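PDB 3ONQ: regulator of polyketide synthase expression from Bifidobacterium adolescentis, which is of unknown function but probably binds DNA through a C-terminal helix-turn-helix domain and regulates transcription, perhaps of polyketide synthase genes. Local coordinates for residues Asp53-Gly61 and Gly135-Thr143; Ile24-Leu32 and Val42-Trp50. One frame throughout, in Å; residues are numbered along the deposited sequence.

Contact 1 of 2, residues Asp53-Gly61 and Gly135-Thr143; sequences DFNCFAIGG and GASHALRET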
loop_
_atom_site.group_PDB
_atom_site.type_symbol
_atom_site.label_atom_id
_atom_site.label_comp_id
_atom_site.label_asym_id
_atom_site.label_seq_id
_atom_site.Cartn_x
_atom_site.Cartn_y
_atom_site.Cartn_z
ATOM N N ASP B 53 16.828 6.926 0.095
ATOM C CA ASP B 53 15.625 7.599 -0.376
ATOM C C ASP B 53 15.935 8.604 -1.486
ATOM O O ASP B 53 15.813 9.812 -1.300
ATOM C CB ASP B 53 14.910 8.286 0.788
ATOM C CG ASP B 53 13.531 8.774 0.405
ATOM O OD1 ASP B 53 13.002 8.297 -0.627
ATOM O OD2 ASP B 53 12.974 9.625 1.130
ATOM N N PHE B 54 16.334 8.079 -2.637
ATOM C CA PHE B 54 16.883 8.880 -3.717
ATOM C C PHE B 54 15.810 9.687 -4.437
ATOM O O PHE B 54 14.616 9.404 -4.326
ATOM C CB PHE B 54 17.608 7.970 -4.713
ATOM C CG PHE B 54 16.758 6.829 -5.226
ATOM C CD1 PHE B 54 15.863 7.032 -6.262
ATOM C CD2 PHE B 54 16.866 5.555 -4.677
ATOM C CE1 PHE B 54 15.075 5.997 -6.742
ATOM C CE2 PHE B 54 16.079 4.499 -5.159
ATOM C CZ PHE B 54 15.181 4.731 -6.194
ATOM N N ASN B 55 16.245 10.708 -5.161
ATOM C CA ASN B 55 15.363 11.406 -6.089
ATOM C C ASN B 55 15.679 10.976 -7.513
ATOM O O ASN B 55 16.827 10.692 -7.840
ATOM C CB ASN B 55 15.502 12.919 -5.948
ATOM C CG ASN B 55 15.022 13.414 -4.606
ATOM O OD1 ASN B 55 15.710 14.187 -3.928
ATOM N ND2 ASN B 55 13.841 12.958 -4.201
ATOM N N CYS B 56 14.660 10.918 -8.359
ATOM C CA CYS B 56 14.860 10.437 -9.710
ATOM C C CYS B 56 13.819 11.063 -10.623
ATOM O O CYS B 56 12.836 11.635 -10.142
ATOM C CB CYS B 56 14.734 8.904 -9.745
ATOM S SG CYS B 56 13.059 8.282 -9.312
ATOM N N PHE B 57 14.038 10.941 -11.933
ATOM C CA PHE B 57 13.065 11.359 -12.931
ATOM C C PHE B 57 13.340 10.540 -14.173
ATOM O O PHE B 57 14.393 9.905 -14.283
ATOM C CB PHE B 57 13.180 12.860 -13.242
ATOM C CG PHE B 57 14.538 13.275 -13.745
ATOM C CD1 PHE B 57 14.848 13.196 -15.096
ATOM C CD2 PHE B 57 15.501 13.751 -12.870
ATOM C CE1 PHE B 57 16.102 13.576 -15.561
ATOM C CE2 PHE B 57 16.753 14.137 -13.328
ATOM C CZ PHE B 57 17.060 14.043 -14.678
ATOM N N ALA B 58 12.403 10.559 -15.111
ATOM C CA ALA B 58 12.532 9.734 -16.297
ATOM C C ALA B 58 12.379 10.559 -17.569
ATOM O O ALA B 58 11.667 11.568 -17.594
ATOM C CB ALA B 58 11.500 8.597 -16.261
ATOM N N ILE B 59 13.062 10.121 -18.619
ATOM C CA ILE B 59 12.931 10.712 -19.938
ATOM C C ILE B 59 12.700 9.558 -20.884
ATOM O O ILE B 59 13.328 8.498 -20.733
ATOM C CB ILE B 59 14.221 11.431 -20.367
ATOM C CG1 ILE B 59 14.565 12.543 -19.384
ATOM C CG2 ILE B 59 14.064 12.014 -21.765
ATOM C CD1 ILE B 59 15.899 13.252 -19.696
ATOM N N GLY B 60 11.804 9.739 -21.851
ATOM C CA GLY B 60 11.510 8.675 -22.791
ATOM C C GLY B 60 11.125 9.227 -24.149
ATOM O O GLY B 60 10.576 10.325 -24.250
ATOM N N GLY B 61 11.425 8.460 -25.192
ATOM C CA GLY B 61 11.062 8.810 -26.552
ATOM C C GLY B 61 11.636 7.761 -27.481
ATOM O O GLY B 61 11.994 6.671 -27.040
ATOM N N GLY B 135 8.701 5.947 -6.424
ATOM C CA GLY B 135 8.744 7.086 -7.327
ATOM C C GLY B 135 9.345 6.706 -8.668
ATOM O O GLY B 135 8.851 7.103 -9.719
ATOM N N ALA B 136 10.420 5.928 -8.624
ATOM C CA ALA B 136 11.033 5.394 -9.830
ATOM C C ALA B 136 9.997 4.657 -10.675
ATOM O O ALA B 136 9.899 4.874 -11.887
ATOM C CB ALA B 136 12.194 4.463 -9.462
ATOM N N SER B 137 9.212 3.791 -10.040
ATOM C CA SER B 137 8.181 3.046 -10.774
ATOM C C SER B 137 7.139 4.013 -11.350
ATOM O O SER B 137 6.717 3.880 -12.496
ATOM C CB SER B 137 7.494 2.034 -9.861
ATOM O OG SER B 137 6.483 1.321 -10.561
ATOM N N HIS B 138 6.738 4.983 -10.539
ATOM C CA HIS B 138 5.829 6.037 -10.974
ATOM C C HIS B 138 6.378 6.812 -12.184
ATOM O O HIS B 138 5.672 7.021 -13.172
ATOM C CB HIS B 138 5.559 7.005 -9.809
ATOM C CG HIS B 138 4.456 7.977 -10.075
ATOM N ND1 HIS B 138 3.915 8.787 -9.099
ATOM C CD2 HIS B 138 3.783 8.273 -11.220
ATOM C CE1 HIS B 138 2.958 9.530 -9.623
ATOM N NE2 HIS B 138 2.859 9.237 -10.909
ATOM N N ALA B 139 7.630 7.252 -12.098
ATOM C CA ALA B 139 8.258 8.016 -13.176
ATOM C C ALA B 139 8.294 7.223 -14.478
ATOM O O ALA B 139 7.958 7.732 -15.548
ATOM C CB ALA B 139 9.686 8.455 -12.774
ATOM N N LEU B 140 8.714 5.970 -14.398
ATOM C CA LEU B 140 8.763 5.143 -15.596
ATOM C C LEU B 140 7.371 4.871 -16.190
ATOM O O LEU B 140 7.193 4.880 -17.404
ATOM C CB LEU B 140 9.509 3.842 -15.322
ATOM C CG LEU B 140 11.026 4.037 -15.193
ATOM C CD1 LEU B 140 11.724 2.781 -14.639
ATOM C CD2 LEU B 140 11.599 4.396 -16.546
ATOM N N ARG B 141 6.386 4.623 -15.341
ATOM C CA ARG B 141 5.059 4.328 -15.844
ATOM C C ARG B 141 4.360 5.567 -16.431
ATOM O O ARG B 141 3.775 5.494 -17.506
ATOM C CB ARG B 141 4.212 3.632 -14.779
ATOM C CG ARG B 141 4.627 2.172 -14.574
ATOM C CD ARG B 141 3.802 1.469 -13.506
ATOM N NE ARG B 141 2.373 1.415 -13.807
ATOM C CZ ARG B 141 1.787 0.440 -14.499
ATOM N NH1 ARG B 141 2.511 -0.563 -14.979
ATOM N NH2 ARG B 141 0.477 0.463 -14.714
ATOM N N GLU B 142 4.436 6.710 -15.759
ATOM C CA GLU B 142 3.812 7.902 -16.332
ATOM C C GLU B 142 4.479 8.246 -17.655
ATOM O O GLU B 142 3.830 8.771 -18.573
ATOM C CB GLU B 142 3.829 9.093 -15.365
ATOM C CG GLU B 142 5.218 9.643 -15.023
ATOM C CD GLU B 142 5.186 10.520 -13.769
ATOM O OE1 GLU B 142 4.145 11.153 -13.500
ATOM O OE2 GLU B 142 6.193 10.564 -13.037
ATOM N N THR B 143 5.769 7.936 -17.762
ATOM C CA THR B 143 6.502 8.168 -19.005
ATOM C C THR B 143 6.004 7.210 -20.093
ATOM O O THR B 143 5.667 7.631 -21.201
ATOM C CB THR B 143 8.018 8.031 -18.812
ATOM O OG1 THR B 143 8.479 9.064 -17.930
ATOM C CG2 THR B 143 8.747 8.165 -20.145
#
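With chi1 at 64°, Cys56 holds SG between its own backbone N and carbonyl carbon, and from there the sulfur drops onto the helix backbone, 3.6 Å from Ala136 CA. Thr143 on the helix turns its two branches to different tasks (chi1 -65°): CG2, anti to the backbone N, packs against the strand at 3.8 Å from Gly60 N, while OG1 bends back to Ala139 O at 2.8 Å. That carbonyl thus accepts twice, from Thr143 N and from Thr143 OG1, which come to it from opposite faces of its plane. The same hydroxyl oxygen rests 3.5 Å from Ala58 CB. This methyl also meets the methyl of Ala139, CB to CB 3.9 Å, and so sits over the turn from Ala139 to Thr143. Ala136 CB approaches the Phe54 ring at its edge, CE1 being 4.2 Å away. Small residues on both sides let the axes come within 7.2 Å, and strand and helix run nearly parallel, at 17°. Phe57 and Ile59 point to the other side of the sheet, against helix 107-114. Such close packing of helix 132-149 on central strand 55-61, with a helix on the far side, is characteristic of an alpha-beta-alpha sandwich.

Contact 2 of 2, residues Ile24-Leu32 and Val42-Trp50; sequences IERLAFECL and VSLMNILGW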
loop_
_atom_site.group_PDB
_atom_site.type_symbol
_atom_site.label_atom_id
_atom_site.label_comp_id
_atom_site.label_asym_id
_atom_site.label_seq_id
_atom_site.Cartn_x
_atom_site.Cartn_y
_atom_site.Cartn_z
ATOM N N ILE B 24 20.785 -7.296 -14.378
ATOM C CA ILE B 24 20.245 -6.718 -13.164
ATOM C C ILE B 24 19.472 -5.433 -13.509
ATOM O O ILE B 24 18.398 -5.178 -12.963
ATOM C CB ILE B 24 21.349 -6.438 -12.141
ATOM C CG1 ILE B 24 22.074 -7.744 -11.797
ATOM C CG2 ILE B 24 20.772 -5.795 -10.875
ATOM C CD1 ILE B 24 23.203 -7.583 -10.820
ATOM N N GLU B 25 20.018 -4.641 -14.425
ATOM C CA GLU B 25 19.361 -3.409 -14.853
ATOM C C GLU B 25 18.036 -3.705 -15.568
ATOM O O GLU B 25 17.004 -3.106 -15.259
ATOM C CB GLU B 25 20.272 -2.591 -15.771
ATOM C CG GLU B 25 19.644 -1.270 -16.220
ATOM C CD GLU B 25 20.426 -0.591 -17.330
ATOM O OE1 GLU B 25 20.877 -1.296 -18.254
ATOM O OE2 GLU B 25 20.588 0.646 -17.282
ATOM N N ARG B 26 18.070 -4.630 -16.524
ATOM C CA ARG B 26 16.878 -4.934 -17.298
ATOM C C ARG B 26 15.793 -5.465 -16.379
ATOM O O ARG B 26 14.609 -5.146 -16.552
ATOM C CB ARG B 26 17.166 -5.933 -18.420
ATOM C CG ARG B 26 15.921 -6.326 -19.204
ATOM C CD ARG B 26 16.248 -7.248 -20.376
ATOM N NE ARG B 26 17.464 -8.038 -20.163
ATOM C CZ ARG B 26 17.519 -9.206 -19.521
ATOM N NH1 ARG B 26 16.422 -9.749 -19.000
ATOM N NH2 ARG B 26 18.687 -9.831 -19.392
ATOM N N LEU B 27 16.205 -6.272 -15.401
ATOM C CA LEU B 27 15.271 -6.835 -14.430
ATOM C C LEU B 27 14.652 -5.744 -13.562
ATOM O O LEU B 27 13.445 -5.744 -13.321
ATOM C CB LEU B 27 15.950 -7.890 -13.551
ATOM C CG LEU B 27 15.094 -8.498 -12.440
ATOM C CD1 LEU B 27 13.906 -9.270 -13.016
ATOM C CD2 LEU B 27 15.941 -9.413 -11.535
ATOM N N ALA B 28 15.474 -4.818 -13.077
ATOM C CA ALA B 28 14.938 -3.729 -12.272
ATOM C C ALA B 28 14.003 -2.867 -13.129
ATOM O O ALA B 28 12.930 -2.467 -12.684
ATOM C CB ALA B 28 16.053 -2.891 -11.701
ATOM N N PHE B 29 14.424 -2.594 -14.361
ATOM C CA PHE B 29 13.595 -1.855 -15.307
ATOM C C PHE B 29 12.226 -2.503 -15.444
ATOM O O PHE B 29 11.204 -1.851 -15.237
ATOM C CB PHE B 29 14.287 -1.765 -16.671
ATOM C CG PHE B 29 13.496 -1.013 -17.718
ATOM C CD1 PHE B 29 13.478 0.374 -17.738
ATOM C CD2 PHE B 29 12.799 -1.697 -18.698
ATOM C CE1 PHE B 29 12.775 1.066 -18.710
ATOM C CE2 PHE B 29 12.083 -1.016 -19.672
ATOM C CZ PHE B 29 12.076 0.371 -19.683
ATOM N N GLU B 30 12.193 -3.794 -15.767
ATOM C CA GLU B 30 10.906 -4.450 -15.970
ATOM C C GLU B 30 10.066 -4.480 -14.705
ATOM O O GLU B 30 8.846 -4.341 -14.779
ATOM C CB GLU B 30 11.072 -5.869 -16.529
ATOM C CG GLU B 30 11.618 -5.906 -17.942
ATOM C CD GLU B 30 11.797 -7.332 -18.448
ATOM O OE1 GLU B 30 11.215 -8.258 -17.833
ATOM O OE2 GLU B 30 12.521 -7.521 -19.448
ATOM N N CYS B 31 10.701 -4.679 -13.547
ATOM C CA CYS B 31 9.944 -4.679 -12.307
ATOM C C CYS B 31 9.281 -3.314 -12.115
ATOM O O CYS B 31 8.091 -3.222 -11.839
ATOM C CB CYS B 31 10.829 -5.018 -11.108
ATOM S SG CYS B 31 11.437 -6.741 -11.083
ATOM N N LEU B 32 10.060 -2.257 -12.274
ATOM C CA LEU B 32 9.553 -0.915 -12.058
ATOM C C LEU B 32 8.432 -0.610 -13.043
ATOM O O LEU B 32 7.396 -0.069 -12.668
ATOM C CB LEU B 32 10.680 0.112 -12.188
ATOM C CG LEU B 32 11.797 0.015 -11.145
ATOM C CD1 LEU B 32 12.978 0.884 -11.529
ATOM C CD2 LEU B 32 11.269 0.375 -9.753
ATOM N N VAL B 42 13.725 -2.953 -4.201
ATOM C CA VAL B 42 14.636 -2.113 -3.443
ATOM C C VAL B 42 16.034 -2.738 -3.413
ATOM O O VAL B 42 17.038 -2.043 -3.609
ATOM C CB VAL B 42 14.141 -1.900 -2.006
ATOM C CG1 VAL B 42 15.163 -1.087 -1.211
ATOM C CG2 VAL B 42 12.775 -1.226 -2.007
ATOM N N SER B 43 16.101 -4.052 -3.184
ATOM C CA SER B 43 17.387 -4.749 -3.180
ATOM C C SER B 43 18.085 -4.683 -4.545
ATOM O O SER B 43 19.293 -4.452 -4.627
ATOM C CB SER B 43 17.237 -6.215 -2.723
ATOM O OG SER B 43 16.912 -6.303 -1.341
ATOM N N LEU B 44 17.333 -4.892 -5.619
ATOM C CA LEU B 44 17.933 -4.793 -6.946
ATOM C C LEU B 44 18.504 -3.398 -7.180
ATOM O O LEU B 44 19.611 -3.245 -7.691
ATOM C CB LEU B 44 16.918 -5.129 -8.031
ATOM C CG LEU B 44 16.441 -6.579 -8.076
ATOM C CD1 LEU B 44 15.466 -6.742 -9.219
ATOM C CD2 LEU B 44 17.604 -7.526 -8.238
HETATM N N MSE B 45 17.742 -2.372 -6.816
HETATM C CA MSE B 45 18.223 -1.004 -6.999
HETATM C C MSE B 45 19.427 -0.754 -6.076
HETATM O O MSE B 45 20.398 -0.101 -6.461
HETATM C CB MSE B 45 17.106 0.004 -6.739
HETATM C CG MSE B 45 15.964 -0.091 -7.754
HETATM SE SE MSE B 45 16.533 0.517 -9.518
HETATM C CE MSE B 45 16.118 2.408 -9.234
ATOM N N ASN B 46 19.361 -1.282 -4.860
ATOM C CA ASN B 46 20.523 -1.241 -3.965
ATOM C C ASN B 46 21.776 -1.770 -4.642
ATOM O O ASN B 46 22.824 -1.146 -4.611
ATOM C CB ASN B 46 20.259 -2.094 -2.731
ATOM C CG ASN B 46 19.945 -1.276 -1.512
ATOM O OD1 ASN B 46 20.587 -0.259 -1.252
ATOM N ND2 ASN B 46 18.956 -1.723 -0.741
ATOM N N ILE B 47 21.661 -2.949 -5.243
ATOM C CA ILE B 47 22.785 -3.597 -5.907
ATOM C C ILE B 47 23.336 -2.748 -7.041
ATOM O O ILE B 47 24.544 -2.714 -7.278
ATOM C CB ILE B 47 22.359 -4.984 -6.446
ATOM C CG1 ILE B 47 22.278 -5.984 -5.295
ATOM C CG2 ILE B 47 23.317 -5.472 -7.511
ATOM C CD1 ILE B 47 21.232 -7.071 -5.496
ATOM N N LEU B 48 22.438 -2.061 -7.744
ATOM C CA LEU B 48 22.825 -1.186 -8.843
ATOM C C LEU B 48 23.463 0.114 -8.359
ATOM O O LEU B 48 24.107 0.813 -9.139
ATOM C CB LEU B 48 21.609 -0.863 -9.718
ATOM C CG LEU B 48 21.156 -1.983 -10.660
ATOM C CD1 LEU B 48 19.872 -1.584 -11.375
ATOM C CD2 LEU B 48 22.260 -2.296 -11.666
ATOM N N GLY B 49 23.265 0.451 -7.088
ATOM C CA GLY B 49 23.909 1.623 -6.516
ATOM C C GLY B 49 22.954 2.736 -6.114
ATOM O O GLY B 49 23.371 3.795 -5.655
ATOM N N TRP B 50 21.662 2.506 -6.280
ATOM C CA TRP B 50 20.694 3.502 -5.866
ATOM C C TRP B 50 20.410 3.400 -4.373
ATOM O O TRP B 50 19.528 2.646 -3.936
ATOM C CB TRP B 50 19.405 3.342 -6.645
ATOM C CG TRP B 50 19.558 3.499 -8.103
ATOM C CD1 TRP B 50 20.276 2.705 -8.951
ATOM C CD2 TRP B 50 18.929 4.494 -8.918
ATOM N NE1 TRP B 50 20.155 3.161 -10.240
ATOM C CE2 TRP B 50 19.324 4.256 -10.248
ATOM C CE3 TRP B 50 18.065 5.558 -8.649
ATOM C CZ2 TRP B 50 18.886 5.041 -11.312
ATOM C CZ3 TRP B 50 17.632 6.352 -9.715
ATOM C CH2 TRP B 50 18.050 6.089 -11.022
#
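The helical hairpin formed by 21-33 and 39-48 packs its two roughly antiparallel arms, 24-32 and 42-48, through aliphatic side chains, the axes inclined at 143° and 9.7 Å apart. Leu44 reaches from the second helix toward the first, and its CD1 lies 3.6 Å from Leu27 CD2, the two side chains crossing at about a right angle. Leu27 extends its CG anti to the backbone N (chi1 177°), which swings its branched end over to that methyl. One turn along, Leu48 and Ile24 slide past each other in opposite directions, with Ile24 CG2 3.8 Å from Leu48 CG. The other branch of Ile24 ends in CD1, 3.9 Å from Ile47 CG2. Ala28 fills the middle: its CB is 4.0 Å from Leu48 CD1 and 4.1 Å from the selenium of Met45, a selenomethionine. The bent chain of Met45 then meets Leu32 tip to tip, SE to CD1 4.1 Å, while its CE lies over one face of the Trp50 indole. Helix 39-48 ends in a Schellman motif at Gly49, and Trp50 N bonds back to Met45 O. Ser43 OG hydrogen-bonds, and Ile47 packs on, Glu30 of the second subunit. The two helices are therefore joined by dispersion and burial of apolar surface, while the carboxylate of Glu25 is paired with Arg75 and the backbone N of Ile88.

Overall arrangement
From the N terminus, helix 21-33 turns back through a short connection into helix 39-48, and contact 2 closes this small hairpin. The chain then passes Trp50 straight into strand 55-61, where contact 1 opens; it closes only after two further strands, two helices and strand 124-131 have brought the chain to helix 132-149. The two loops thus follow in series and neither encloses the other. Their centres lie 13 Å apart and they touch: Ser137 OG probably hydrogen-bonds Leu32 O at 2.7 Å, Leu140 packs on Leu32, and Phe54 meets Met45. The hairpin thus packs against helix 132-149, and both lie on one face of the sheet, where Met45 and Ala136 both touch Leu98.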